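Local coordinates for protein glycine oxidase (Bacillus cereus ATCC 14579, PDB 7CYX) that probably oxidises glycine with molecular oxygen to glyoxylate, ammonium and hydrogen peroxide, using bound FAD, in thiamine diphosphate biosynthesis, at residues V14-H28 / S341-K355. Residues are numbered along the deposited sequence; the frame is centred on the assembly and turned at random.
Sequences VIGSSVAHFLAERGH and SPISGQYMADLIEGK. With FAD (flavin-adenine dinucleotide), chain C.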
loop_
_atom_site.group_PDB
_atom_site.type_symbol
_atom_site.label_atom_id
_atom_site.label_comp_id
_atom_site.label_asym_id
_atom_site.label_seq_id
_atom_site.Cartn_x
_atom_site.Cartn_y
_atom_site.Cartn_z
ATOM N N VAL A 14 12.146 -11.459 -0.580
ATOM C CA VAL A 14 12.030 -10.861 -1.910
ATOM C C VAL A 14 12.641 -11.786 -2.969
ATOM O O VAL A 14 12.101 -11.867 -4.077
ATOM C CB VAL A 14 12.703 -9.474 -1.975
ATOM C CG1 VAL A 14 14.221 -9.557 -1.917
ATOM C CG2 VAL A 14 12.278 -8.700 -3.215
ATOM N N ILE A 15 13.771 -12.433 -2.622
ATOM C CA ILE A 15 14.574 -13.213 -3.533
ATOM C C ILE A 15 13.816 -14.494 -3.898
ATOM O O ILE A 15 13.762 -14.855 -5.037
ATOM C CB ILE A 15 15.978 -13.524 -2.941
ATOM C CG1 ILE A 15 16.812 -12.264 -2.683
ATOM C CG2 ILE A 15 16.735 -14.497 -3.832
ATOM C CD1 ILE A 15 17.179 -11.495 -3.940
ATOM N N GLY A 16 13.259 -15.181 -2.902
ATOM C CA GLY A 16 12.517 -16.411 -3.127
ATOM C C GLY A 16 11.171 -16.113 -3.768
ATOM O O GLY A 16 10.727 -16.831 -4.659
ATOM N N SER A 17 10.521 -15.036 -3.312
ATOM C CA SER A 17 9.270 -14.603 -3.905
ATOM C C SER A 17 9.520 -14.179 -5.361
ATOM O O SER A 17 8.697 -14.483 -6.226
ATOM C CB SER A 17 8.606 -13.526 -3.096
ATOM O OG SER A 17 8.270 -13.998 -1.789
ATOM N N SER A 18 10.661 -13.531 -5.648
ATOM C CA SER A 18 10.948 -13.126 -7.036
ATOM C C SER A 18 11.076 -14.376 -7.904
ATOM O O SER A 18 10.478 -14.469 -8.952
ATOM C CB SER A 18 12.176 -12.267 -7.155
ATOM O OG SER A 18 12.533 -12.039 -8.513
ATOM N N VAL A 19 11.839 -15.355 -7.417
ATOM C CA VAL A 19 12.001 -16.619 -8.117
ATOM C C VAL A 19 10.610 -17.251 -8.322
ATOM O O VAL A 19 10.279 -17.705 -9.403
ATOM C CB VAL A 19 12.979 -17.533 -7.347
ATOM C CG1 VAL A 19 13.046 -18.929 -7.931
ATOM C CG2 VAL A 19 14.387 -16.937 -7.289
ATOM N N ALA A 20 9.784 -17.269 -7.271
ATOM C CA ALA A 20 8.450 -17.837 -7.349
ATOM C C ALA A 20 7.676 -17.162 -8.490
ATOM O O ALA A 20 7.075 -17.824 -9.281
ATOM C CB ALA A 20 7.743 -17.689 -6.025
ATOM N N HIS A 21 7.738 -15.827 -8.563
ATOM C CA HIS A 21 7.005 -15.049 -9.558
ATOM C C HIS A 21 7.349 -15.502 -10.980
ATOM O O HIS A 21 6.463 -15.826 -11.721
ATOM C CB HIS A 21 7.289 -13.553 -9.424
ATOM C CG HIS A 21 6.889 -12.760 -10.626
ATOM N ND1 HIS A 21 5.576 -12.423 -10.884
ATOM C CD2 HIS A 21 7.611 -12.269 -11.656
ATOM C CE1 HIS A 21 5.508 -11.741 -12.015
ATOM N NE2 HIS A 21 6.748 -11.631 -12.509
ATOM N N PHE A 22 8.637 -15.460 -11.346
ATOM C CA PHE A 22 9.084 -15.705 -12.718
ATOM C C PHE A 22 8.805 -17.150 -13.155
ATOM O O PHE A 22 8.424 -17.349 -14.307
ATOM C CB PHE A 22 10.561 -15.348 -12.894
ATOM C CG PHE A 22 10.817 -13.867 -12.897
ATOM C CD1 PHE A 22 10.614 -13.113 -14.046
ATOM C CD2 PHE A 22 11.192 -13.212 -11.732
ATOM C CE1 PHE A 22 10.825 -11.742 -14.037
ATOM C CE2 PHE A 22 11.381 -11.837 -11.720
ATOM C CZ PHE A 22 11.216 -11.104 -12.875
ATOM N N LEU A 23 9.002 -18.135 -12.260
ATOM C CA LEU A 23 8.779 -19.569 -12.571
ATOM C C LEU A 23 7.294 -19.835 -12.813
ATOM O O LEU A 23 6.927 -20.357 -13.859
ATOM C CB LEU A 23 9.261 -20.451 -11.420
ATOM C CG LEU A 23 10.766 -20.686 -11.297
ATOM C CD1 LEU A 23 11.046 -21.570 -10.089
ATOM C CD2 LEU A 23 11.357 -21.307 -12.554
ATOM N N ALA A 24 6.460 -19.485 -11.828
ATOM C CA ALA A 24 4.994 -19.697 -11.885
ATOM C C ALA A 24 4.391 -18.991 -13.104
ATOM O O ALA A 24 3.465 -19.482 -13.725
ATOM C CB ALA A 24 4.329 -19.190 -10.626
ATOM N N GLU A 25 4.904 -17.806 -13.407
ATOM C CA GLU A 25 4.444 -17.042 -14.553
ATOM C C GLU A 25 4.592 -17.876 -15.836
ATOM O O GLU A 25 3.754 -17.783 -16.714
ATOM C CB GLU A 25 5.241 -15.745 -14.667
ATOM C CG GLU A 25 4.416 -14.581 -15.165
ATOM C CD GLU A 25 5.192 -13.280 -15.236
ATOM O OE1 GLU A 25 6.444 -13.328 -15.381
ATOM O OE2 GLU A 25 4.543 -12.222 -15.135
ATOM N N ARG A 26 5.670 -18.671 -15.908
ATOM C CA ARG A 26 6.042 -19.511 -17.061
ATOM C C ARG A 26 5.443 -20.919 -16.932
ATOM O O ARG A 26 5.875 -21.825 -17.630
ATOM C CB ARG A 26 7.573 -19.616 -17.173
ATOM C CG ARG A 26 8.281 -18.351 -17.651
ATOM C CD ARG A 26 9.797 -18.463 -17.452
ATOM N NE ARG A 26 10.516 -17.196 -17.523
ATOM C CZ ARG A 26 11.836 -17.069 -17.673
ATOM N NH1 ARG A 26 12.595 -18.143 -17.822
ATOM N NH2 ARG A 26 12.395 -15.868 -17.649
ATOM N N GLY A 27 4.484 -21.111 -16.015
ATOM C CA GLY A 27 3.682 -22.347 -15.932
ATOM C C GLY A 27 4.298 -23.474 -15.103
ATOM O O GLY A 27 3.836 -24.627 -15.208
ATOM N N HIS A 28 5.317 -23.174 -14.279
ATOM C CA HIS A 28 5.932 -24.174 -13.384
ATOM C C HIS A 28 5.132 -24.257 -12.083
ATOM O O HIS A 28 4.770 -23.231 -11.555
ATOM C CB HIS A 28 7.369 -23.802 -13.017
ATOM C CG HIS A 28 8.329 -23.811 -14.148
ATOM N ND1 HIS A 28 9.242 -24.825 -14.321
ATOM C CD2 HIS A 28 8.538 -22.928 -15.145
ATOM C CE1 HIS A 28 9.972 -24.569 -15.380
ATOM N NE2 HIS A 28 9.566 -23.409 -15.904
ATOM N N SER A 341 16.564 -8.131 -7.067
ATOM C CA SER A 341 15.600 -9.192 -6.968
ATOM C C SER A 341 15.076 -9.546 -8.356
ATOM O O SER A 341 15.089 -10.730 -8.703
ATOM C CB SER A 341 14.499 -8.932 -5.951
ATOM O OG SER A 341 13.833 -7.707 -6.161
ATOM N N PRO A 342 14.641 -8.574 -9.204
ATOM C CA PRO A 342 14.146 -8.890 -10.549
ATOM C C PRO A 342 15.153 -9.661 -11.417
ATOM O O PRO A 342 14.810 -10.733 -11.910
ATOM C CB PRO A 342 13.820 -7.522 -11.167
ATOM C CG PRO A 342 13.544 -6.662 -9.961
ATOM C CD PRO A 342 14.552 -7.134 -8.930
ATOM N N ILE A 343 16.395 -9.160 -11.553
ATOM C CA ILE A 343 17.404 -9.882 -12.368
ATOM C C ILE A 343 17.655 -11.282 -11.787
ATOM O O ILE A 343 17.898 -12.225 -12.548
ATOM C CB ILE A 343 18.713 -9.090 -12.549
ATOM C CG1 ILE A 343 19.606 -9.746 -13.605
ATOM C CG2 ILE A 343 19.455 -8.916 -11.233
ATOM C CD1 ILE A 343 18.891 -10.110 -14.894
ATOM N N SER A 344 17.559 -11.434 -10.459
ATOM C CA SER A 344 17.852 -12.718 -9.804
ATOM C C SER A 344 16.781 -13.765 -10.137
ATOM O O SER A 344 17.089 -14.931 -10.411
ATOM C CB SER A 344 17.997 -12.553 -8.307
ATOM O OG SER A 344 19.102 -11.716 -8.006
ATOM N N GLY A 345 15.513 -13.350 -10.066
ATOM C CA GLY A 345 14.399 -14.229 -10.367
ATOM C C GLY A 345 14.389 -14.647 -11.823
ATOM O O GLY A 345 14.203 -15.843 -12.145
ATOM N N GLN A 346 14.573 -13.654 -12.704
ATOM C CA GLN A 346 14.573 -13.872 -14.130
ATOM C C GLN A 346 15.660 -14.901 -14.447
ATOM O O GLN A 346 15.388 -15.922 -15.095
ATOM C CB GLN A 346 14.783 -12.544 -14.861
ATOM C CG GLN A 346 14.351 -12.566 -16.319
ATOM C CD GLN A 346 14.282 -11.176 -16.898
ATOM O OE1 GLN A 346 15.297 -10.501 -17.044
ATOM N NE2 GLN A 346 13.075 -10.733 -17.223
ATOM N N TYR A 347 16.860 -14.664 -13.905
ATOM C CA TYR A 347 18.028 -15.487 -14.188
ATOM C C TYR A 347 17.800 -16.919 -13.714
ATOM O O TYR A 347 18.061 -17.877 -14.453
ATOM C CB TYR A 347 19.288 -14.975 -13.491
ATOM C CG TYR A 347 20.437 -15.949 -13.573
ATOM C CD1 TYR A 347 21.193 -16.051 -14.728
ATOM C CD2 TYR A 347 20.728 -16.818 -12.533
ATOM C CE1 TYR A 347 22.236 -16.956 -14.826
ATOM C CE2 TYR A 347 21.774 -17.727 -12.611
ATOM C CZ TYR A 347 22.530 -17.796 -13.769
ATOM O OH TYR A 347 23.575 -18.663 -13.903
ATOM N N MET A 348 17.330 -17.046 -12.470
ATOM C CA MET A 348 17.154 -18.338 -11.872
ATOM C C MET A 348 16.144 -19.140 -12.715
ATOM O O MET A 348 16.361 -20.298 -13.010
ATOM C CB MET A 348 16.690 -18.201 -10.414
ATOM C CG MET A 348 17.463 -19.055 -9.412
ATOM S SD MET A 348 19.287 -19.007 -9.461
ATOM C CE MET A 348 19.556 -17.240 -9.504
ATOM N N ALA A 349 15.050 -18.505 -13.141
ATOM C CA ALA A 349 14.048 -19.222 -13.924
ATOM C C ALA A 349 14.615 -19.626 -15.300
ATOM O O ALA A 349 14.385 -20.757 -15.741
ATOM C CB ALA A 349 12.790 -18.403 -14.052
ATOM N N ASP A 350 15.380 -18.731 -15.941
ATOM C CA ASP A 350 16.080 -19.042 -17.197
ATOM C C ASP A 350 16.965 -20.282 -16.994
ATOM O O ASP A 350 16.900 -21.231 -17.784
ATOM C CB ASP A 350 16.903 -17.852 -17.700
ATOM C CG ASP A 350 16.136 -16.792 -18.475
ATOM O OD1 ASP A 350 14.904 -16.959 -18.686
ATOM O OD2 ASP A 350 16.786 -15.802 -18.877
ATOM N N LEU A 351 17.746 -20.281 -15.908
ATOM C CA LEU A 351 18.663 -21.360 -15.592
ATOM C C LEU A 351 17.910 -22.662 -15.289
ATOM O O LEU A 351 18.370 -23.761 -15.616
ATOM C CB LEU A 351 19.505 -20.955 -14.379
ATOM C CG LEU A 351 20.387 -22.059 -13.803
ATOM C CD1 LEU A 351 21.380 -22.540 -14.853
ATOM C CD2 LEU A 351 21.114 -21.565 -12.555
ATOM N N ILE A 352 16.791 -22.552 -14.583
ATOM C CA ILE A 352 16.019 -23.736 -14.255
ATOM C C ILE A 352 15.439 -24.343 -15.544
ATOM O O ILE A 352 15.298 -25.543 -15.619
ATOM C CB ILE A 352 14.937 -23.402 -13.206
ATOM C CG1 ILE A 352 15.584 -23.183 -11.832
ATOM C CG2 ILE A 352 13.854 -24.475 -13.175
ATOM C CD1 ILE A 352 14.674 -22.592 -10.770
ATOM N N GLU A 353 15.103 -23.497 -16.533
ATOM C CA GLU A 353 14.498 -23.915 -17.823
ATOM C C GLU A 353 15.572 -24.215 -18.889
ATOM O O GLU A 353 15.257 -24.299 -20.067
ATOM C CB GLU A 353 13.612 -22.803 -18.398
ATOM C CG GLU A 353 12.274 -22.630 -17.708
ATOM C CD GLU A 353 11.306 -21.698 -18.424
ATOM O OE1 GLU A 353 11.770 -20.816 -19.194
ATOM O OE2 GLU A 353 10.081 -21.847 -18.208
ATOM N N GLY A 354 16.846 -24.293 -18.495
ATOM C CA GLY A 354 17.932 -24.567 -19.419
ATOM C C GLY A 354 18.178 -23.452 -20.427
ATOM O O GLY A 354 18.966 -23.638 -21.349
ATOM N N LYS A 355 17.545 -22.284 -20.255
ATOM C CA LYS A 355 17.640 -21.199 -21.252
ATOM C C LYS A 355 18.930 -20.391 -21.065
ATOM O O LYS A 355 19.275 -19.589 -21.941
ATOM C CB LYS A 355 16.422 -20.267 -21.196
ATOM C CG LYS A 355 15.109 -20.889 -21.660
ATOM C CD LYS A 355 13.939 -19.927 -21.713
ATOM C CE LYS A 355 12.651 -20.610 -22.141
ATOM N NZ LYS A 355 11.508 -19.662 -22.184
HETATM P PA FAD C . 15.146 -12.452 3.578
HETATM O O1A FAD C . 14.196 -11.368 3.252
HETATM O O2A FAD C . 15.729 -12.453 4.962
HETATM O O5B FAD C . 14.422 -13.801 3.216
HETATM C C5B FAD C . 14.894 -15.001 3.734
HETATM C C4B FAD C . 13.653 -15.737 4.160
HETATM O O4B FAD C . 13.971 -17.113 4.250
HETATM C C3B FAD C . 13.169 -15.314 5.529
HETATM O O3B FAD C . 11.802 -14.872 5.381
HETATM C C2B FAD C . 13.253 -16.560 6.406
HETATM O O2B FAD C . 12.063 -16.733 7.189
HETATM C C1B FAD C . 13.294 -17.659 5.387
HETATM N N9A FAD C . 13.982 -18.882 5.793
HETATM C C8A FAD C . 15.263 -18.961 6.205
HETATM N N7A FAD C . 15.585 -20.239 6.482
HETATM C C5A FAD C . 14.511 -20.990 6.193
HETATM C C6A FAD C . 14.208 -22.418 6.258
HETATM N N6A FAD C . 15.178 -23.248 6.699
HETATM N N1A FAD C . 12.957 -22.825 5.918
HETATM C C2A FAD C . 12.033 -21.942 5.520
HETATM N N3A FAD C . 12.243 -20.608 5.439
HETATM C C4A FAD C . 13.451 -20.095 5.745
HETATM N N1 FAD C . 18.615 -3.638 -0.377
HETATM C C2 FAD C . 18.517 -2.775 -1.438
HETATM O O2 FAD C . 18.563 -3.308 -2.573
HETATM N N3 FAD C . 18.373 -1.436 -1.283
HETATM C C4 FAD C . 18.272 -0.902 -0.046
HETATM O O4 FAD C . 18.092 0.327 0.159
HETATM C C4X FAD C . 18.398 -1.793 1.135
HETATM N N5 FAD C . 18.356 -1.320 2.386
HETATM C C5X FAD C . 18.447 -2.153 3.442
HETATM C C6 FAD C . 18.366 -1.633 4.722
HETATM C C7 FAD C . 18.469 -2.471 5.818
HETATM C C7M FAD C . 18.399 -1.905 7.226
HETATM C C8 FAD C . 18.636 -3.908 5.634
HETATM C C8M FAD C . 18.733 -4.854 6.823
HETATM C C9 FAD C . 18.708 -4.414 4.376
HETATM C C9A FAD C . 18.620 -3.609 3.264
HETATM N N10 FAD C . 18.665 -4.144 1.969
HETATM C C10 FAD C . 18.576 -3.233 0.893
HETATM C "C1'" FAD C . 18.935 -5.560 1.682
HETATM C "C2'" FAD C . 17.786 -6.489 1.457
HETATM O "O2'" FAD C . 16.937 -6.425 2.615
HETATM C "C3'" FAD C . 18.358 -7.886 1.295
HETATM O "O3'" FAD C . 19.583 -7.899 0.504
HETATM C "C4'" FAD C . 17.222 -8.783 0.788
HETATM O "O4'" FAD C . 16.040 -8.586 1.583
HETATM C "C5'" FAD C . 17.544 -10.249 0.898
HETATM O "O5'" FAD C . 16.348 -10.956 0.629
HETATM P P FAD C . 16.279 -12.519 0.929
HETATM O O1P FAD C . 17.528 -13.191 0.488
HETATM O O2P FAD C . 14.930 -12.994 0.458
HETATM O O3P FAD C . 16.401 -12.448 2.547
#
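With chi1 at -73°, Phe22 carries CG anti to its own carbonyl carbon and brings its ring against the backbone of Gly345 and Gln346; Ser18, by contrast, holds OG anti to its backbone N (chi1 172°), which turns the hydroxyl toward Ser341 O. That hydrogen bond, 2.9 Å from Ser18 OG to Ser341 O, arrives from above the carbonyl plane, and the same oxygen also takes the helical N-H of Gly345. The closest CA pair in the register is Val19 and Gly345, 4.1 Å apart, and Ser18 OG and Phe22 CD2 lie directly against the bare backbone of Gly345. Phe22 is a knob among Pro342, Gly345, Gln346 and Ala349. Gln346 N and the CB of Gln346, a CH-pi donor, lie over one ring face, and His21 CD2 lies over the opposite one. Further along, Leu23 CD2 packs on Ala349 CB at 3.6 Å, while Leu23 CD1 meets Ile352 CD1. Charges close the far end. Arg26 runs out extended beside Glu353 and directs both NH1 and NH2 at one oxygen, Asp350 OD1, with NH1 at 2.7 Å; Ala349 CB lies over a guanidinium face. NH1 also bridges to Glu353 OE1, which Lys355 NZ shares, so this carboxylate oxygen probably helps offset two nearby positive groups. The other oxygen, Glu353 OE2, accepts a fairly straight hydrogen bond from His28 NE2 at 2.8 Å, in the imidazole plane. Gly27 and Gly354, both with positive phi, end the two helices in Schellman motifs. At the opposite end, Ile15 N makes a weak hydrogen bond to FAD O2P, as expected of the dinucleotide-binding helix that follows strand 5-10; helix 341-352 packs against it at 49° in the Rossmann-type FAD domain of the DAO family.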